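Local coordinates for protein octaprenyl-diphosphate synthase (Roseobacter denitrificans, PDB 4JXN) that probably makes all-trans-octaprenyl diphosphate from farnesyl diphosphate and isopentenyl diphosphate, supplying the precursor for the side chain of isoprenoid quinones, at residues A150-G155 and A182-A187. Numbering follows the deposited sequence.
Sequences ATIAEG and AALFSA
The methyl of Ala-183 meets Thr-151 and Ile-152 at the centre of this contact between two nearly antiparallel helices, 139-162 and 170-196. The short segment axes run at 169° to each other and come within 9.4 Å. The backbones are nearest at Ile-152 and Ala-183, whose CA atoms lie 6.6 Å apart; alanine suits this place because a single methyl, pointed toward the other helix, suffices to meet it where the backbones come closest. Thr-151 turns its methyl to that CB, with CG2 of Thr-151 4.0 Å from CB of Ala-183. Its chi1 of -53° sets CG2 anti to the backbone N and swings OG1 back beside that N, where the hydroxyl hydrogen-bonds the carbonyl of Asn-147 one turn earlier. A beta-branched residue with one polar and one apolar branch thus serves both needs: the hydroxyl is satisfied within its own helix and the methyl packs across.

The buried side belongs to Ile-152. Its CG1 branch reaches the flank of the Ala-183 methyl, CG1 being 4.2 Å from CB of Ala-183, and extends so that CD1 comes 4.3 Å from CB of Leu-184. Both side chains also pack on helix 75-94, Ile-152 at Thr-90 and Leu-184 at Ile-86 and His-87; a branched aliphatic chain can touch two helices at once. Thr-151, partly exposed, lies at the open edge with a smaller share of the contact, and Ala-183 spans from there to the buried pair. The segments bury 135 Å² in all, a small interface. Beyond the contact, Glu-154 is hydrogen-bonded to the backbone N of His-38 of the second subunit. Such antiparallel packing of long helices is typical of the all-alpha isoprenoid synthase fold of the FPP/GGPP synthase family.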
loop_
_atom_site.group_PDB
_atom_site.type_symbol
_atom_site.label_atom_id
_atom_site.label_comp_id
_atom_site.label_asym_id
_atom_site.label_seq_id
_atom_site.Cartn_x
_atom_site.Cartn_y
_atom_site.Cartn_z
ATOM N N ALA A 150 -3.213 -8.147 4.775
ATOM C CA ALA A 150 -2.288 -8.396 5.874
ATOM C C ALA A 150 -1.523 -9.686 5.604
ATOM O O ALA A 150 -0.295 -9.684 5.617
ATOM C CB ALA A 150 -3.016 -8.457 7.213
ATOM N N THR A 151 -2.245 -10.768 5.325
ATOM C CA THR A 151 -1.616 -12.056 5.023
ATOM C C THR A 151 -0.633 -11.931 3.853
ATOM O O THR A 151 0.510 -12.398 3.933
ATOM C CB THR A 151 -2.670 -13.148 4.757
ATOM O OG1 THR A 151 -3.597 -13.184 5.852
ATOM C CG2 THR A 151 -2.017 -14.524 4.628
ATOM N N ILE A 152 -1.053 -11.260 2.789
ATOM C CA ILE A 152 -0.208 -11.152 1.602
ATOM C C ILE A 152 1.118 -10.491 1.946
ATOM O O ILE A 152 2.195 -11.063 1.710
ATOM C CB ILE A 152 -0.903 -10.371 0.473
ATOM C CG1 ILE A 152 -2.095 -11.174 -0.057
ATOM C CG2 ILE A 152 0.073 -10.066 -0.663
ATOM C CD1 ILE A 152 -3.194 -10.313 -0.636
ATOM N N ALA A 153 1.032 -9.292 2.517
ATOM C CA ALA A 153 2.224 -8.525 2.884
ATOM C C ALA A 153 3.100 -9.277 3.896
ATOM O O ALA A 153 4.321 -9.184 3.855
ATOM C CB ALA A 153 1.823 -7.164 3.429
ATOM N N GLU A 154 2.456 -10.033 4.783
ATOM C CA GLU A 154 3.130 -10.844 5.799
ATOM C C GLU A 154 3.888 -12.019 5.197
ATOM O O GLU A 154 4.942 -12.398 5.701
ATOM C CB GLU A 154 2.091 -11.365 6.796
ATOM C CG GLU A 154 2.664 -12.068 8.010
ATOM C CD GLU A 154 1.627 -12.327 9.101
ATOM O OE1 GLU A 154 0.585 -11.635 9.150
ATOM O OE2 GLU A 154 1.862 -13.228 9.932
ATOM N N GLY A 155 3.336 -12.608 4.141
ATOM C CA GLY A 155 4.032 -13.644 3.395
ATOM C C GLY A 155 5.255 -13.095 2.685
ATOM O O GLY A 155 6.341 -13.659 2.801
ATOM N N ALA A 182 -2.361 -17.770 -2.205
ATOM C CA ALA A 182 -3.705 -18.321 -1.983
ATOM C C ALA A 182 -4.663 -17.331 -1.316
ATOM O O ALA A 182 -5.859 -17.339 -1.599
ATOM C CB ALA A 182 -3.640 -19.624 -1.196
ATOM N N ALA A 183 -4.134 -16.481 -0.444
ATOM C CA ALA A 183 -4.952 -15.542 0.319
ATOM C C ALA A 183 -5.844 -14.695 -0.577
ATOM O O ALA A 183 -7.032 -14.494 -0.260
ATOM C CB ALA A 183 -4.084 -14.651 1.195
ATOM N N LEU A 184 -5.294 -14.210 -1.692
ATOM C CA LEU A 184 -6.095 -13.412 -2.640
ATOM C C LEU A 184 -7.145 -14.251 -3.372
ATOM O O LEU A 184 -8.262 -13.791 -3.591
ATOM C CB LEU A 184 -5.202 -12.694 -3.660
ATOM C CG LEU A 184 -5.867 -11.569 -4.474
ATOM C CD1 LEU A 184 -6.523 -10.542 -3.560
ATOM C CD2 LEU A 184 -4.842 -10.890 -5.370
ATOM N N PHE A 185 -6.783 -15.475 -3.759
ATOM C CA PHE A 185 -7.753 -16.406 -4.342
ATOM C C PHE A 185 -8.926 -16.581 -3.378
ATOM O O PHE A 185 -10.094 -16.387 -3.735
ATOM C CB PHE A 185 -7.133 -17.790 -4.583
ATOM C CG PHE A 185 -6.368 -17.930 -5.881
ATOM C CD1 PHE A 185 -5.291 -17.105 -6.179
ATOM C CD2 PHE A 185 -6.680 -18.953 -6.772
ATOM C CE1 PHE A 185 -4.582 -17.267 -7.359
ATOM C CE2 PHE A 185 -5.966 -19.120 -7.944
ATOM C CZ PHE A 185 -4.923 -18.273 -8.244
ATOM N N SER A 186 -8.599 -16.926 -2.142
ATOM C CA SER A 186 -9.609 -17.276 -1.165
ATOM C C SER A 186 -10.432 -16.040 -0.811
ATOM O O SER A 186 -11.629 -16.139 -0.562
ATOM C CB SER A 186 -8.961 -17.894 0.080
ATOM O OG SER A 186 -8.032 -16.996 0.675
ATOM N N ALA A 187 -9.796 -14.875 -0.820
ATOM C CA ALA A 187 -10.504 -13.626 -0.556
ATOM C C ALA A 187 -11.385 -13.264 -1.729
ATOM O O ALA A 187 -12.525 -12.854 -1.534
ATOM C CB ALA A 187 -9.527 -12.499 -0.283
#